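Aeromonas extracellular serine protease (PDB 3WQB) cleaves peptide bonds that follow two basic residues, one of them lysine, as a secreted, calcium-binding serine protease of the furin subfamily and probable virulence factor. Local coordinates at residues A[383-391]-A[452-460]. The protein carries 1 engineered substitution. Sequence-based numbering, arbitrary orientation.
Sequences YTSSTGKVR and IADVGNSPT. With CA (calcium ion), chain D.
Ser-385 OG is gripped from three directions: it donates to Asn-457 OD1 at 2.7 Å and accepts from the backbone N of Thr-387, an ST turn, and from that of Lys-389. With chi1 at 78°, OG lies between its own backbone N and carbonyl carbon, where it reaches both the turn amides and the asparagine. It meets OD1 from above the carbonyl plane, 35° out of it, not along a lone pair. The other half of the amide is also held, because Asn-457 ND2 donates to Thr-387 OG1 at 3.1 Å, nearly in the amide plane; with OD1 and ND2 both engaged by side chains of the type I turn 385-388, the rotation of the amide is fixed.

Lys-389, its chain bent at chi3 (73°), passes the same amide and brings NZ to Asn-457 O at 2.8 Å. The same carbonyl oxygen lies over one face of the Arg-391 guanidinium, but the angle at NE is too poor for a hydrogen bond. Arg-391 NH1 instead donates to Tyr-383 OH at 2.8 Å, almost in the guanidinium plane. Tyr-383 OH in turn donates to Gly-456 O at 2.6 Å, in the carbonyl plane, so the phenol oxygen is held both as acceptor and as donor. Val-455 packs CB against Tyr-383 CD2 at 3.6 Å, while one water bridges Val-455 O to Ser-386 N.

The contact joins the hairpin of strands 379-384 and 390-396, from the subtilase part, to a P-domain loop between strands 451-452 and 460-466. In that loop Asp-454 OD1 binds calcium at 2.3 Å, with Asp-488, Asp-553, Ala-555, Asn-578 and Asn-579 completing the protein ligands. Tyr-383 also touches Thr-552 of strand 545-553, the neighbour of strand 460-466 in its antiparallel sheet.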
ATOM      1  N   TYR A 383       1.057  -0.884 -31.104  1.00 17.51           N
ATOM      2  CA  TYR A 383       0.099  -1.792 -31.725  1.00 17.54           C
ATOM      3  C   TYR A 383      -0.392  -1.233 -33.045  1.00 17.77           C
ATOM      4  O   TYR A 383      -0.172  -0.067 -33.351  1.00 17.94           O
ATOM      5  CB  TYR A 383      -1.085  -2.079 -30.794  1.00 17.39           C
ATOM      6  CG  TYR A 383      -2.025  -0.920 -30.518  1.00 16.69           C
ATOM      7  CD1 TYR A 383      -1.758  -0.017 -29.494  1.00 15.86           C
ATOM      8  CD2 TYR A 383      -3.198  -0.752 -31.257  1.00 16.45           C
ATOM      9  CE1 TYR A 383      -2.620   1.033 -29.214  1.00 15.28           C
ATOM     10  CE2 TYR A 383      -4.080   0.299 -30.983  1.00 16.72           C
ATOM     11  CZ  TYR A 383      -3.789   1.186 -29.954  1.00 15.40           C
ATOM     12  OH  TYR A 383      -4.660   2.219 -29.660  1.00 15.96           O
ATOM     13  N   THR A 384      -1.065  -2.081 -33.814  1.00 18.09           N
ATOM     14  CA  THR A 384      -1.658  -1.680 -35.075  1.00 19.04           C
ATOM     15  C   THR A 384      -3.171  -1.771 -34.929  1.00 18.34           C
ATOM     16  O   THR A 384      -3.700  -2.813 -34.525  1.00 17.46           O
ATOM     17  CB  THR A 384      -1.153  -2.591 -36.222  1.00 19.57           C
ATOM     18  OG1 THR A 384       0.278  -2.543 -36.265  1.00 21.66           O
ATOM     19  CG2 THR A 384      -1.713  -2.162 -37.583  1.00 20.26           C
ATOM     20  N   SER A 385      -3.857  -0.676 -35.254  1.00 18.55           N
ATOM     21  CA  SER A 385      -5.314  -0.610 -35.172  1.00 19.12           C
ATOM     22  C   SER A 385      -5.993  -1.420 -36.279  1.00 19.70           C
ATOM     23  O   SER A 385      -5.315  -1.930 -37.173  1.00 19.62           O
ATOM     24  CB  SER A 385      -5.781   0.843 -35.236  1.00 18.94           C
ATOM     25  OG  SER A 385      -5.746   1.315 -36.577  1.00 20.19           O
ATOM     26  N   SER A 386      -7.324  -1.522 -36.238  1.00 21.01           N
ATOM     27  CA  SER A 386      -8.072  -2.266 -37.264  1.00 22.54           C
ATOM     28  C   SER A 386      -8.063  -1.576 -38.629  1.00 23.00           C
ATOM     29  O   SER A 386      -8.361  -2.211 -39.648  1.00 23.52           O
ATOM     30  CB  SER A 386      -9.511  -2.546 -36.819  1.00 22.93           C
ATOM     31  OG  SER A 386      -9.534  -3.444 -35.724  1.00 24.72           O
ATOM     32  N   THR A 387      -7.702  -0.293 -38.654  1.00 23.37           N
ATOM     33  CA  THR A 387      -7.562   0.437 -39.916  1.00 23.93           C
ATOM     34  C   THR A 387      -6.115   0.443 -40.402  1.00 23.99           C
ATOM     35  O   THR A 387      -5.791   1.083 -41.402  1.00 24.26           O
ATOM     36  CB  THR A 387      -8.083   1.890 -39.817  1.00 24.04           C
ATOM     37  OG1 THR A 387      -7.368   2.595 -38.794  1.00 24.37           O
ATOM     38  CG2 THR A 387      -9.575   1.912 -39.515  1.00 24.88           C
ATOM     39  N   GLY A 388      -5.248  -0.272 -39.688  1.00 24.00           N
ATOM     40  CA  GLY A 388      -3.833  -0.333 -40.041  1.00 24.48           C
ATOM     41  C   GLY A 388      -3.032   0.895 -39.631  1.00 24.49           C
ATOM     42  O   GLY A 388      -1.936   1.119 -40.143  1.00 25.05           O
ATOM     43  N   LYS A 389      -3.575   1.699 -38.716  1.00 24.43           N
ATOM     44  CA  LYS A 389      -2.815   2.807 -38.134  1.00 24.12           C
ATOM     45  C   LYS A 389      -1.889   2.248 -37.048  1.00 23.89           C
ATOM     46  O   LYS A 389      -2.351   1.604 -36.105  1.00 23.85           O
ATOM     47  CB  LYS A 389      -3.751   3.879 -37.559  1.00 24.29           C
ATOM     48  CG  LYS A 389      -3.035   5.105 -36.970  1.00 25.11           C
ATOM     49  CD  LYS A 389      -4.001   6.207 -36.551  1.00 25.68           C
ATOM     50  CE  LYS A 389      -4.775   5.854 -35.290  1.00 25.68           C
ATOM     51  NZ  LYS A 389      -5.748   6.921 -34.909  1.00 25.13           N
ATOM     52  N   VAL A 390      -0.588   2.468 -37.206  1.00 23.69           N
ATOM     53  CA  VAL A 390       0.408   2.018 -36.232  1.00 23.26           C
ATOM     54  C   VAL A 390       0.506   3.069 -35.137  1.00 22.54           C
ATOM     55  O   VAL A 390       0.853   4.221 -35.401  1.00 22.81           O
ATOM     56  CB  VAL A 390       1.801   1.810 -36.877  1.00 23.62           C
ATOM     57  CG1 VAL A 390       2.821   1.346 -35.839  1.00 23.98           C
ATOM     58  CG2 VAL A 390       1.723   0.807 -38.023  1.00 23.90           C
ATOM     59  N   ARG A 391       0.191   2.667 -33.911  1.00 21.62           N
ATOM     60  CA  ARG A 391       0.158   3.596 -32.792  1.00 20.78           C
ATOM     61  C   ARG A 391       1.263   3.308 -31.792  1.00 20.39           C
ATOM     62  O   ARG A 391       1.635   2.159 -31.583  1.00 20.78           O
ATOM     63  CB  ARG A 391      -1.196   3.540 -32.080  1.00 20.53           C
ATOM     64  CG  ARG A 391      -2.396   3.913 -32.946  1.00 20.26           C
ATOM     65  CD  ARG A 391      -3.603   4.235 -32.086  1.00 19.42           C
ATOM     66  NE  ARG A 391      -3.517   5.578 -31.517  1.00 18.73           N
ATOM     67  CZ  ARG A 391      -3.999   5.936 -30.328  1.00 19.02           C
ATOM     68  NH1 ARG A 391      -4.594   5.048 -29.539  1.00 18.89           N
ATOM     69  NH2 ARG A 391      -3.863   7.187 -29.913  1.00 19.68           N
ATOM     70  N   ILE A 452     -15.711  -0.024 -26.746  1.00 14.65           N
ATOM     71  CA  ILE A 452     -14.255  -0.076 -26.648  1.00 14.47           C
ATOM     72  C   ILE A 452     -13.786  -1.082 -27.701  1.00 14.62           C
ATOM     73  O   ILE A 452     -13.770  -2.294 -27.463  1.00 15.29           O
ATOM     74  CB  ILE A 452     -13.756  -0.501 -25.232  1.00 14.06           C
ATOM     75  CG1 ILE A 452     -14.373   0.376 -24.130  1.00 14.43           C
ATOM     76  CG2 ILE A 452     -12.223  -0.457 -25.177  1.00 14.36           C
ATOM     77  CD1 ILE A 452     -14.255  -0.207 -22.723  1.00 14.64           C
ATOM     78  N   ALA A 453     -13.423  -0.581 -28.872  1.00 14.54           N
ATOM     79  CA  ALA A 453     -12.982  -1.460 -29.957  1.00 14.52           C
ATOM     80  C   ALA A 453     -11.657  -2.120 -29.617  1.00 14.54           C
ATOM     81  O   ALA A 453     -10.833  -1.545 -28.899  1.00 14.96           O
ATOM     82  CB  ALA A 453     -12.856  -0.685 -31.260  1.00 15.03           C
ATOM     83  N   ASP A 454     -11.450  -3.332 -30.125  1.00 14.45           N
ATOM     84  CA  ASP A 454     -10.138  -3.961 -30.056  1.00 14.21           C
ATOM     85  C   ASP A 454      -9.138  -3.035 -30.751  1.00 14.28           C
ATOM     86  O   ASP A 454      -9.484  -2.382 -31.739  1.00 14.68           O
ATOM     87  CB  ASP A 454     -10.189  -5.310 -30.772  1.00 14.43           C
ATOM     88  CG  ASP A 454      -8.985  -6.176 -30.493  1.00 14.86           C
ATOM     89  OD1 ASP A 454      -8.296  -5.980 -29.466  1.00 15.11           O
ATOM     90  OD2 ASP A 454      -8.732  -7.092 -31.310  1.00 15.85           O
ATOM     91  N   VAL A 455      -7.916  -2.952 -30.221  1.00 13.60           N
ATOM     92  CA  VAL A 455      -6.841  -2.121 -30.806  1.00 13.90           C
ATOM     93  C   VAL A 455      -7.374  -0.790 -31.353  1.00 13.92           C
ATOM     94  O   VAL A 455      -7.279  -0.492 -32.547  1.00 14.53           O
ATOM     95  CB  VAL A 455      -5.965  -2.902 -31.859  1.00 13.80           C
ATOM     96  CG1 VAL A 455      -5.051  -3.880 -31.155  1.00 14.61           C
ATOM     97  CG2 VAL A 455      -6.812  -3.628 -32.943  1.00 14.17           C
ATOM     98  N   GLY A 456      -7.933   0.020 -30.456  1.00 14.15           N
ATOM     99  CA  GLY A 456      -8.686   1.200 -30.871  1.00 14.92           C
ATOM    100  C   GLY A 456      -7.870   2.267 -31.565  1.00 15.37           C
ATOM    101  O   GLY A 456      -6.694   2.461 -31.262  1.00 15.55           O
ATOM    102  N   ASN A 457      -8.497   2.963 -32.507  1.00 16.04           N
ATOM    103  CA  ASN A 457      -7.864   4.103 -33.161  1.00 17.00           C
ATOM    104  C   ASN A 457      -7.682   5.296 -32.245  1.00 16.97           C
ATOM    105  O   ASN A 457      -6.786   6.113 -32.454  1.00 17.53           O
ATOM    106  CB  ASN A 457      -8.665   4.522 -34.390  1.00 17.38           C
ATOM    107  CG  ASN A 457      -8.261   3.756 -35.621  1.00 20.24           C
ATOM    108  OD1 ASN A 457      -7.076   3.590 -35.892  1.00 21.87           O
ATOM    109  ND2 ASN A 457      -9.242   3.295 -36.379  1.00 22.57           N
ATOM    110  N   SER A 458      -8.550   5.391 -31.243  1.00 16.91           N
ATOM    111  CA  SER A 458      -8.520   6.464 -30.265  1.00 16.74           C
ATOM    112  C   SER A 458      -9.228   5.951 -29.018  1.00 16.04           C
ATOM    113  O   SER A 458      -9.928   4.944 -29.080  1.00 15.86           O
ATOM    114  CB  SER A 458      -9.228   7.715 -30.795  1.00 16.97           C
ATOM    115  OG  SER A 458     -10.604   7.478 -31.011  1.00 18.79           O
ATOM    116  N   PRO A 459      -9.049   6.640 -27.879  1.00 15.85           N
ATOM    117  CA  PRO A 459      -9.705   6.191 -26.661  1.00 15.64           C
ATOM    118  C   PRO A 459     -11.220   6.319 -26.702  1.00 15.00           C
ATOM    119  O   PRO A 459     -11.771   7.189 -27.382  1.00 16.26           O
ATOM    120  CB  PRO A 459      -9.154   7.137 -25.596  1.00 15.73           C
ATOM    121  CG  PRO A 459      -7.868   7.631 -26.139  1.00 17.00           C
ATOM    122  CD  PRO A 459      -8.077   7.716 -27.620  1.00 15.95           C
ATOM    123  N   THR A 460     -11.874   5.429 -25.974  1.00 14.23           N
ATOM    124  CA  THR A 460     -13.267   5.586 -25.608  1.00 14.09           C
ATOM    125  C   THR A 460     -13.262   6.617 -24.491  1.00 13.66           C
ATOM    126  O   THR A 460     -12.582   6.442 -23.487  1.00 13.80           O
ATOM    127  CB  THR A 460     -13.815   4.246 -25.120  1.00 13.68           C
ATOM    128  OG1 THR A 460     -13.640   3.272 -26.156  1.00 14.36           O
ATOM    129  CG2 THR A 460     -15.283   4.344 -24.736  1.00 14.45           C
TER
HETATM  130 CA    CA D 902      -7.621  -6.538 -27.365  1.00 13.46          CA
HETATM  131  O   HOH W   1      -9.225  -0.459 -34.440  1.00 24.22           O
HETATM  132  O   HOH W   2     -11.223  -3.084 -33.745  1.00 26.12           O